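Local coordinates for protein endopolygalacturonase (Chondrostereum purpureum, PDB 1K5C) that probably hydrolyses internal alpha-1,4 linkages between galacturonosyl units of polygalacturonate, acting as an endo-type glycoside hydrolase of family 28, at residues 154-159 / 177-182; 200-205 / 234-239; 259-264 / 297-302; 273-278 / 301-306. All blocks are in the same frame, centred on the assembly; numbering follows the deposited sequence.

Contact 1. Residues 154-159 / 177-182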
loop_
_atom_site.group_PDB
_atom_site.type_symbol
_atom_site.label_atom_id
_atom_site.label_comp_id
_atom_site.label_asym_id
_atom_site.label_seq_id
_atom_site.Cartn_x
_atom_site.Cartn_y
_atom_site.Cartn_z
ATOM N N GLY A 154 -1.982 -3.618 -2.111
ATOM C CA GLY A 154 -2.965 -2.660 -2.628
ATOM C C GLY A 154 -2.302 -1.416 -3.246
ATOM O O GLY A 154 -2.482 -1.132 -4.445
ATOM N N PHE A 155 -1.557 -0.728 -2.391
ATOM C CA PHE A 155 -0.858 0.503 -2.785
ATOM C C PHE A 155 0.591 0.396 -2.318
ATOM O O PHE A 155 0.832 0.184 -1.125
ATOM C CB PHE A 155 -1.471 1.747 -2.088
ATOM C CG PHE A 155 -2.944 1.920 -2.375
ATOM C CD1 PHE A 155 -3.379 2.638 -3.508
ATOM C CD2 PHE A 155 -3.912 1.365 -1.525
ATOM C CE1 PHE A 155 -4.738 2.773 -3.753
ATOM C CE2 PHE A 155 -5.254 1.514 -1.780
ATOM C CZ PHE A 155 -5.695 2.187 -2.901
ATOM N N ASP A 156 1.529 0.561 -3.252
ATOM C CA ASP A 156 2.968 0.677 -2.940
ATOM C C ASP A 156 3.371 2.111 -3.208
ATOM O O ASP A 156 3.232 2.587 -4.338
ATOM C CB ASP A 156 3.781 -0.285 -3.810
ATOM C CG ASP A 156 3.528 -1.746 -3.502
ATOM O OD1 ASP A 156 3.490 -2.037 -2.236
ATOM O OD2 ASP A 156 3.404 -2.590 -4.368
ATOM N N VAL A 157 3.824 2.808 -2.162
ATOM C CA VAL A 157 4.087 4.239 -2.265
ATOM C C VAL A 157 5.551 4.547 -2.085
ATOM O O VAL A 157 6.130 4.258 -1.039
ATOM C CB VAL A 157 3.248 5.017 -1.209
ATOM C CG1 VAL A 157 3.491 6.521 -1.352
ATOM C CG2 VAL A 157 1.755 4.677 -1.349
ATOM N N SER A 158 6.132 5.188 -3.106
ATOM C CA SER A 158 7.490 5.795 -3.064
ATOM C C SER A 158 7.323 7.208 -3.616
ATOM O O SER A 158 7.439 7.411 -4.831
ATOM C CB SER A 158 8.517 4.976 -3.810
ATOM O OG SER A 158 8.770 3.726 -3.153
ATOM N N ALA A 159 6.986 8.133 -2.741
ATOM C CA ALA A 159 6.512 9.446 -3.227
ATOM C C ALA A 159 6.356 10.359 -2.024
ATOM O O ALA A 159 6.115 9.937 -0.905
ATOM C CB ALA A 159 5.119 9.271 -3.863
ATOM N N ALA A 177 1.927 -0.381 1.423
ATOM C CA ALA A 177 3.326 -0.414 1.863
ATOM C C ALA A 177 3.924 0.948 1.477
ATOM O O ALA A 177 4.000 1.295 0.299
ATOM C CB ALA A 177 4.115 -1.538 1.228
ATOM N N ILE A 178 4.326 1.713 2.504
ATOM C CA ILE A 178 4.951 2.999 2.291
ATOM C C ILE A 178 6.455 2.751 2.341
ATOM O O ILE A 178 7.023 2.429 3.385
ATOM C CB ILE A 178 4.533 4.007 3.375
ATOM C CG1 ILE A 178 3.000 4.228 3.364
ATOM C CG2 ILE A 178 5.292 5.314 3.146
ATOM C CD1 ILE A 178 2.482 5.007 4.545
ATOM N N ASN A 179 7.103 2.858 1.161
ATOM C CA ASN A 179 8.483 2.446 1.010
ATOM C C ASN A 179 9.500 3.587 0.977
ATOM O O ASN A 179 10.682 3.343 1.224
ATOM C CB ASN A 179 8.603 1.595 -0.276
ATOM C CG ASN A 179 7.805 0.298 -0.149
ATOM O OD1 ASN A 179 7.113 -0.111 -1.125
ATOM N ND2 ASN A 179 7.868 -0.306 0.992
ATOM N N ASP A 180 9.049 4.797 0.663
ATOM C CA ASP A 180 9.932 5.951 0.594
ATOM C C ASP A 180 9.042 7.201 0.520
ATOM O O ASP A 180 7.959 7.123 -0.101
ATOM C CB ASP A 180 10.805 5.870 -0.670
ATOM C CG ASP A 180 11.972 6.827 -0.693
ATOM O OD1 ASP A 180 12.535 7.183 0.364
ATOM O OD2 ASP A 180 12.405 7.184 -1.838
ATOM N N GLY A 181 9.492 8.301 1.102
ATOM C CA GLY A 181 8.828 9.579 0.917
ATOM C C GLY A 181 8.396 10.248 2.221
ATOM O O GLY A 181 8.402 9.678 3.307
ATOM N N ASN A 182 8.063 11.530 2.043
ATOM C CA ASN A 182 7.651 12.419 3.115
ATOM C C ASN A 182 6.221 12.880 2.896
ATOM O O ASN A 182 5.826 13.184 1.781
ATOM C CB ASN A 182 8.560 13.672 3.139
ATOM C CG ASN A 182 8.210 14.609 4.289
ATOM O OD1 ASN A 182 8.415 14.239 5.463
ATOM N ND2 ASN A 182 7.664 15.779 3.999
HETATM O O HOH W 1 6.948 1.489 -3.998
#

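Contact 2. Residues 200-205 / 234-239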
loop_
_atom_site.group_PDB
_atom_site.type_symbol
_atom_site.label_atom_id
_atom_site.label_comp_id
_atom_site.label_asym_id
_atom_site.label_seq_id
_atom_site.Cartn_x
_atom_site.Cartn_y
_atom_site.Cartn_z
ATOM N N GLY A 200 7.495 0.068 4.832
ATOM C CA GLY A 200 8.562 -0.819 4.412
ATOM C C GLY A 200 8.042 -2.041 3.677
ATOM O O GLY A 200 6.868 -2.174 3.369
ATOM N N SER A 201 8.961 -2.948 3.352
ATOM C CA SER A 201 10.318 -3.001 3.873
ATOM C C SER A 201 11.162 -1.842 3.426
ATOM O O SER A 201 11.217 -1.475 2.228
ATOM C CB SER A 201 10.943 -4.310 3.297
ATOM O OG SER A 201 12.272 -4.316 3.638
ATOM N N ILE A 202 11.830 -1.244 4.406
ATOM C CA ILE A 202 12.750 -0.131 4.167
ATOM C C ILE A 202 14.083 -0.694 3.707
ATOM O O ILE A 202 14.707 -1.529 4.405
ATOM C CB ILE A 202 12.898 0.707 5.453
ATOM C CG1 ILE A 202 11.548 1.303 5.875
ATOM C CG2 ILE A 202 13.987 1.752 5.279
ATOM C CD1 ILE A 202 11.004 2.370 4.929
ATOM N N ALA A 203 14.510 -0.237 2.548
ATOM C CA ALA A 203 15.771 -0.639 1.908
ATOM C C ALA A 203 16.811 0.455 2.041
ATOM O O ALA A 203 16.525 1.625 2.387
ATOM C CB ALA A 203 15.497 -0.915 0.412
ATOM N N THR A 204 18.055 0.105 1.706
ATOM C CA THR A 204 19.144 1.068 1.737
ATOM C C THR A 204 18.774 2.334 0.919
ATOM O O THR A 204 18.251 2.269 -0.203
ATOM C CB THR A 204 20.393 0.397 1.145
ATOM O OG1 THR A 204 20.802 -0.534 2.182
ATOM C CG2 THR A 204 21.531 1.380 0.842
ATOM N N GLY A 205 19.074 3.484 1.551
ATOM C CA GLY A 205 18.888 4.779 0.902
ATOM C C GLY A 205 17.456 5.289 0.941
ATOM O O GLY A 205 17.218 6.373 0.361
ATOM N N THR A 234 21.181 0.274 5.020
ATOM C CA THR A 234 21.937 1.380 5.550
ATOM C C THR A 234 21.476 2.680 4.900
ATOM O O THR A 234 20.763 2.702 3.889
ATOM C CB THR A 234 23.463 1.168 5.247
ATOM O OG1 THR A 234 23.646 1.069 3.829
ATOM C CG2 THR A 234 23.949 -0.098 5.970
ATOM N N SER A 235 21.894 3.810 5.490
ATOM C CA SER A 235 21.495 5.149 4.951
ATOM C C SER A 235 19.997 5.237 4.742
ATOM O O SER A 235 19.525 5.680 3.676
ATOM C CB SER A 235 22.239 5.458 3.648
ATOM O OG SER A 235 23.630 5.444 3.841
ATOM N N ALA A 236 19.237 4.776 5.768
ATOM C CA ALA A 236 17.785 4.657 5.631
ATOM C C ALA A 236 17.144 5.154 6.938
ATOM O O ALA A 236 17.828 5.228 7.970
ATOM C CB ALA A 236 17.377 3.230 5.343
ATOM N N SER A 237 15.842 5.410 6.927
ATOM C CA SER A 237 15.182 5.838 8.185
ATOM C C SER A 237 13.681 5.828 8.037
ATOM O O SER A 237 13.135 5.915 6.933
ATOM C CB SER A 237 15.608 7.256 8.595
ATOM O OG SER A 237 15.357 8.210 7.576
ATOM N N VAL A 238 13.013 5.760 9.202
ATOM C CA VAL A 238 11.575 6.022 9.348
ATOM C C VAL A 238 11.447 6.978 10.494
ATOM O O VAL A 238 11.915 6.686 11.584
ATOM C CB VAL A 238 10.778 4.742 9.657
ATOM C CG1 VAL A 238 9.301 5.068 9.859
ATOM C CG2 VAL A 238 11.000 3.700 8.573
ATOM N N SER A 239 10.821 8.171 10.258
ATOM C CA SER A 239 10.740 9.170 11.337
ATOM C C SER A 239 9.429 9.920 11.270
ATOM O O SER A 239 9.101 10.516 10.247
ATOM C CB SER A 239 11.898 10.139 11.219
ATOM O OG SER A 239 11.956 11.045 12.299
#

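Contact 3. Residues 259-264 / 297-302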
loop_
_atom_site.group_PDB
_atom_site.type_symbol
_atom_site.label_atom_id
_atom_site.label_comp_id
_atom_site.label_asym_id
_atom_site.label_seq_id
_atom_site.Cartn_x
_atom_site.Cartn_y
_atom_site.Cartn_z
ATOM N N SER A 259 9.984 -3.821 13.387
ATOM C CA SER A 259 11.149 -4.682 13.377
ATOM C C SER A 259 12.182 -4.261 12.349
ATOM O O SER A 259 11.877 -3.923 11.216
ATOM C CB SER A 259 10.714 -6.116 13.062
ATOM O OG SER A 259 11.881 -6.944 12.867
ATOM N N GLN A 260 13.448 -4.296 12.806
ATOM C CA GLN A 260 14.604 -4.053 11.967
ATOM C C GLN A 260 15.341 -5.355 11.616
ATOM O O GLN A 260 16.513 -5.301 11.202
ATOM C CB GLN A 260 15.525 -3.024 12.660
ATOM C CG GLN A 260 14.897 -1.641 12.611
ATOM C CD GLN A 260 15.513 -0.645 13.581
ATOM O OE1 GLN A 260 16.045 -1.006 14.649
ATOM N NE2 GLN A 260 15.424 0.632 13.259
ATOM N N SER A 261 14.656 -6.471 11.684
ATOM C CA SER A 261 15.222 -7.793 11.357
ATOM C C SER A 261 14.760 -8.328 10.000
ATOM O O SER A 261 15.098 -9.487 9.669
ATOM C CB SER A 261 14.870 -8.812 12.430
ATOM O OG SER A 261 15.443 -8.404 13.693
ATOM N N TYR A 262 13.974 -7.558 9.246
ATOM C CA TYR A 262 13.338 -8.130 8.039
ATOM C C TYR A 262 14.387 -8.712 7.126
ATOM O O TYR A 262 15.450 -8.111 6.878
ATOM C CB TYR A 262 12.503 -6.970 7.366
ATOM C CG TYR A 262 11.609 -7.476 6.311
ATOM C CD1 TYR A 262 10.292 -7.920 6.652
ATOM C CD2 TYR A 262 12.062 -7.549 5.012
ATOM C CE1 TYR A 262 9.547 -8.406 5.585
ATOM C CE2 TYR A 262 11.318 -8.036 3.958
ATOM C CZ TYR A 262 9.999 -8.467 4.289
ATOM O OH TYR A 262 9.099 -8.983 3.359
ATOM N N PRO A 263 14.114 -9.874 6.502
ATOM C CA PRO A 263 12.801 -10.544 6.415
ATOM C C PRO A 263 12.384 -11.345 7.663
ATOM O O PRO A 263 11.259 -11.836 7.746
ATOM C CB PRO A 263 12.982 -11.504 5.239
ATOM C CG PRO A 263 14.467 -11.812 5.226
ATOM C CD PRO A 263 15.113 -10.463 5.560
ATOM N N ASP A 264 13.281 -11.511 8.644
ATOM C CA ASP A 264 12.918 -12.166 9.876
ATOM C C ASP A 264 12.095 -11.232 10.752
ATOM O O ASP A 264 12.256 -9.996 10.699
ATOM C CB ASP A 264 14.175 -12.585 10.610
ATOM C CG ASP A 264 14.985 -13.639 9.869
ATOM O OD1 ASP A 264 14.380 -14.638 9.442
ATOM O OD2 ASP A 264 16.209 -13.443 9.753
ATOM N N THR A 297 5.136 -6.717 19.217
ATOM C CA THR A 297 6.584 -6.907 19.312
ATOM C C THR A 297 7.269 -5.693 18.658
ATOM O O THR A 297 6.898 -5.297 17.543
ATOM C CB THR A 297 7.062 -8.219 18.694
ATOM O OG1 THR A 297 6.687 -9.253 19.661
ATOM C CG2 THR A 297 8.568 -8.304 18.441
ATOM N N VAL A 298 8.261 -5.165 19.371
ATOM C CA VAL A 298 9.160 -4.132 18.864
ATOM C C VAL A 298 10.563 -4.734 18.936
ATOM O O VAL A 298 10.988 -5.135 20.027
ATOM C CB VAL A 298 9.077 -2.849 19.717
ATOM C CG1 VAL A 298 10.140 -1.850 19.251
ATOM C CG2 VAL A 298 7.660 -2.261 19.644
ATOM N N GLU A 299 11.245 -4.795 17.783
ATOM C CA GLU A 299 12.594 -5.373 17.677
ATOM C C GLU A 299 13.494 -4.345 17.004
ATOM O O GLU A 299 13.633 -4.304 15.790
ATOM C CB GLU A 299 12.528 -6.703 16.894
ATOM C CG GLU A 299 13.903 -7.358 16.737
ATOM C CD GLU A 299 14.325 -8.236 17.889
ATOM O OE1 GLU A 299 13.666 -8.262 18.929
ATOM O OE2 GLU A 299 15.354 -8.950 17.732
ATOM N N CYS A 300 14.110 -3.512 17.835
ATOM C CA CYS A 300 14.956 -2.414 17.370
ATOM C C CYS A 300 16.430 -2.726 17.588
ATOM O O CYS A 300 16.845 -3.053 18.707
ATOM C CB CYS A 300 14.702 -1.119 18.171
ATOM S SG CYS A 300 13.129 -0.306 17.806
ATOM N N GLY A 301 17.233 -2.505 16.526
ATOM C CA GLY A 301 18.672 -2.280 16.679
ATOM C C GLY A 301 18.994 -0.823 16.807
ATOM O O GLY A 301 20.068 -0.502 17.373
ATOM N N ASN A 302 18.159 0.103 16.310
ATOM C CA ASN A 302 18.465 1.520 16.384
ATOM C C ASN A 302 17.130 2.289 16.308
ATOM O O ASN A 302 16.573 2.471 15.206
ATOM C CB ASN A 302 19.429 1.919 15.259
ATOM C CG ASN A 302 19.843 3.379 15.345
ATOM O OD1 ASN A 302 19.475 4.096 16.296
ATOM N ND2 ASN A 302 20.637 3.815 14.353
#

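Contact 4. Residues 273-278 / 301-306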
loop_
_atom_site.group_PDB
_atom_site.type_symbol
_atom_site.label_atom_id
_atom_site.label_comp_id
_atom_site.label_asym_id
_atom_site.label_seq_id
_atom_site.Cartn_x
_atom_site.Cartn_y
_atom_site.Cartn_z
ATOM N N ALA A 273 18.848 1.571 9.709
ATOM C CA ALA A 273 17.592 2.155 9.272
ATOM C C ALA A 273 16.809 2.674 10.486
ATOM O O ALA A 273 15.732 2.192 10.829
ATOM C CB ALA A 273 16.768 1.109 8.511
ATOM N N PRO A 274 17.375 3.659 11.190
ATOM C CA PRO A 274 16.794 4.089 12.479
ATOM C C PRO A 274 15.323 4.474 12.331
ATOM O O PRO A 274 14.911 5.176 11.417
ATOM C CB PRO A 274 17.637 5.323 12.870
ATOM C CG PRO A 274 18.403 5.685 11.614
ATOM C CD PRO A 274 18.647 4.361 10.918
ATOM N N PHE A 275 14.547 4.061 13.372
ATOM C CA PHE A 275 13.136 4.453 13.515
ATOM C C PHE A 275 13.045 5.477 14.641
ATOM O O PHE A 275 13.567 5.243 15.734
ATOM C CB PHE A 275 12.238 3.286 13.886
ATOM C CG PHE A 275 12.166 2.137 12.904
ATOM C CD1 PHE A 275 12.644 2.224 11.613
ATOM C CD2 PHE A 275 11.619 0.943 13.358
ATOM C CE1 PHE A 275 12.575 1.109 10.751
ATOM C CE2 PHE A 275 11.509 -0.170 12.516
ATOM C CZ PHE A 275 11.991 -0.076 11.203
ATOM N N SER A 276 12.302 6.554 14.412
ATOM C CA SER A 276 12.126 7.575 15.458
ATOM C C SER A 276 10.690 8.115 15.425
ATOM O O SER A 276 10.033 8.157 14.388
ATOM C CB SER A 276 13.123 8.681 15.341
ATOM O OG SER A 276 13.100 9.285 14.116
ATOM N N ASP A 277 10.272 8.542 16.609
ATOM C CA ASP A 277 9.018 9.326 16.769
ATOM C C ASP A 277 7.816 8.591 16.185
ATOM O O ASP A 277 7.139 9.093 15.283
ATOM C CB ASP A 277 9.198 10.717 16.162
ATOM C CG ASP A 277 10.298 11.464 16.813
ATOM O OD1 ASP A 277 10.856 11.065 17.871
ATOM O OD2 ASP A 277 10.588 12.565 16.251
ATOM N N VAL A 278 7.526 7.417 16.773
ATOM C CA VAL A 278 6.391 6.580 16.359
ATOM C C VAL A 278 5.338 6.632 17.498
ATOM O O VAL A 278 5.638 6.175 18.607
ATOM C CB VAL A 278 6.835 5.131 16.091
ATOM C CG1 VAL A 278 5.624 4.277 15.749
ATOM C CG2 VAL A 278 7.877 5.112 14.979
ATOM N N GLY A 301 17.233 -2.505 16.526
ATOM C CA GLY A 301 18.672 -2.280 16.679
ATOM C C GLY A 301 18.994 -0.823 16.807
ATOM O O GLY A 301 20.068 -0.502 17.373
ATOM N N ASN A 302 18.159 0.103 16.310
ATOM C CA ASN A 302 18.465 1.520 16.384
ATOM C C ASN A 302 17.130 2.289 16.308
ATOM O O ASN A 302 16.573 2.471 15.206
ATOM C CB ASN A 302 19.429 1.919 15.259
ATOM C CG ASN A 302 19.843 3.379 15.345
ATOM O OD1 ASN A 302 19.475 4.096 16.296
ATOM N ND2 ASN A 302 20.637 3.815 14.353
ATOM N N CYS A 303 16.615 2.683 17.473
ATOM C CA CYS A 303 15.352 3.444 17.530
ATOM C C CYS A 303 15.525 4.549 18.563
ATOM O O CYS A 303 16.221 4.342 19.561
ATOM C CB CYS A 303 14.179 2.563 17.986
ATOM S SG CYS A 303 13.765 1.309 16.714
ATOM N N SER A 304 14.871 5.690 18.320
ATOM C CA SER A 304 15.004 6.854 19.157
ATOM C C SER A 304 13.653 7.562 19.346
ATOM O O SER A 304 12.738 7.460 18.505
ATOM C CB SER A 304 15.972 7.871 18.525
ATOM O OG SER A 304 17.318 7.394 18.641
ATOM N N GLY A 305 13.575 8.358 20.407
ATOM C CA GLY A 305 12.472 9.264 20.658
ATOM C C GLY A 305 11.583 8.794 21.815
ATOM O O GLY A 305 11.757 7.739 22.407
ATOM N N ASN A 306 10.615 9.689 22.107
ATOM C CA ASN A 306 9.591 9.412 23.149
ATOM C C ASN A 306 8.349 8.982 22.410
ATOM O O ASN A 306 7.592 9.805 21.886
ATOM C CB ASN A 306 9.330 10.673 23.956
ATOM C CG ASN A 306 10.597 11.062 24.739
ATOM O OD1 ASN A 306 11.115 10.249 25.498
ATOM N ND2 ASN A 306 11.090 12.249 24.496
HETATM O O HOH W 2 10.159 11.849 20.319
#

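Contact 1. Residues 154-159 / 177-182
Asp156 pairs with Ala177 and Val157 with Ile178 in parallel register, and the backbone carries most of the bonding. Ala177 N donates to Phe155 O at 2.8 Å, and Val157 N returns a bond to Ala177 O at 2.9 Å. Val157 O accepts two hydrogen bonds, one from Asn179 N (2.8 Å) and a weak, longer one from Asp180 N (3.4 Å). This double use of one carbonyl marks a beta bulge, for the register slips by one and Ser158 comes to lie beside Asp180 instead of Asn179. Beyond the bulge Ala159 N reaches Asp180 O at 3.0 Å. The two strands belong to successive coils of the right-handed parallel beta-helix of family 28, in the sheet that also bears the galacturonate-binding residues Arg226 and Lys228. Among the side chains, Val157 and Ile178 share one face and turn inward, where Ile164 meets Val157 while Val208 and Val211 meet Ile178. On the other face Asp156 OD1 rests against the methyl of Ala177 (3.6 Å to CB). With CG beside the backbone N (chi1 -65°), Asn179 brings its amide back over this face, where a water 3.0 Å from Ser158 OG donates to Asn179 OD1. Asp180 instead directs OD1 outward to the backbone N of His207.

Contact 2. Residues 200-205 / 234-239
Ile202, Ala236 and Val238 pack at a corner of the beta-helix, where the chain leaving strand 197-202 meets the loop that leads into strand 237-244; the contact joins two faces of the coil and is no strand pairing. Its inner half is apolar. Ile202 sends its two branches to different partners: CG2, anti to the backbone N, lies 3.7 Å from Ala236 CB, while CG1 approaches Val238 CG2, also at 3.7 Å. CD1 touches the same Val238 methyl, and the two side chains cross at an oblique angle. Ala236 CB also sits 3.5 Å from Ala203 O, so the packing takes in the backbone as well. The outer, exposed half is polar. Thr204 and Thr234 lie alongside each other with their side chains pointing the same way. Thr204 OG1 accepts a nearly straight bond from Thr234 N (3.0 Å, 165°), its chi1 of -73° placing the hydroxyl beside its own backbone N. Thr204 CG2 meanwhile rests 3.4 Å from Thr234 O, the carbonyl that accepts from Gly205 N at 3.0 Å. The two bonds thus grip both backbone polar groups of Thr234. Ala229 and Ile227 of strand 223-230 extend the apolar cluster around Ile202 and Val238, as expected of the aliphatic interior enclosed by the sheets of a parallel beta-helix.

Contact 3. Residues 259-264 / 297-302
The carboxamide of Gln260 bonds to the backbone of Asn302 in both directions, much as a peptide group of a neighbouring strand would, where the main chains diverge. This happens at a corner of the parallel beta-helix, just past strands 254-259 and 294-299. Asn302 N donates to Gln260 OE1 (2.9 Å), and Gln260 NE2 donates to Asn302 O, again at 2.9 Å and nearly straight (172°), with the acceptor lying in the plane of the Gln260 amide. A weak bond from Gly301 N also falls on Gln260 OE1. The two-way grip, helped by a further weak bond from NE2 to Ala273 O, fixes the rotation of the amide, which the extended chain beyond CG carries across to the opposite segment. One backbone bond, Gln260 N to Glu299 O at 3.0 Å, continues the parallel pairing of Ser259 with Glu299. Ser259 OG accepts from Ser261 N and also bonds to Asp265 O, the former making an ST turn that bends the chain toward Tyr262, a galacturonate-binding residue. Glu299, bent at chi2 (86°), accepts from Gly267 N through OE2, while Ser261 OG bonds to Gly267 O and lies 3.6 Å from Glu299 CG.

Contact 4. Residues 273-278 / 301-306
Phe275 and Cys303 form the tight inner part of this contact, facing the interior of the beta-helix as parallel-paired residues. Cys303 SG lies 3.8 Å from Phe275 CB and 5.0 Å from the centroid of the Phe275 ring, 55° off its normal, an oblique sulfur-aromatic contact. The sulfur is also tied to Cys300 by a disulfide. A chi1 of -68° lays SG beside the Cys303 backbone N, within reach of Phe275 CB. Three backbone bonds hold the two chains in register: Phe275 N to Asn302 O (3.2 Å), Ser304 N to Phe275 O (2.9 Å) and Asp277 N to Ser304 O, longer at 3.3 Å. The more exposed part begins beside it, where Pro274 and the Asn302 side chain run alongside each other, with Pro274 CB 3.7 Å from Asn302 ND2, which is bonded to Thr271 O; Ser276 and Ser304 meet mainly through their backbones. Toward Asn306 direct contact thins: in the conformer given for Asp277, and so less certainly, a water donates to OD1 and accepts from Asn306 N. Strand 275-280 lies between two parallel neighbours, bonding to strand 237-244 through Val238 and Gly240 as well as to 303-304, while the Phe275 ring reaches across the interior to Ile227 and Ala229 of strand 223-230.

From the N terminus, contact 1 closes first, bringing strand 176-179 alongside strand 155-158 after one coil. Contact 2 opens only after that, so the two are in series, but strands 176-179 and 197-202 are neighbours and Ile178 O accepts from Gly200 N. Contact 2 closes on strand 237-244. Contact 3 follows; contact 4 opens within its loop and closes on an overlapping stretch that runs past it, so the two cross and share Gly301 and Asn302. Ser239 OG to Ser276 OG joins contact 2 to contact 4, and Ser201 packs on Tyr262 between contacts 2 and 3. Together they tie consecutive coils of the beta-helix across two of its faces.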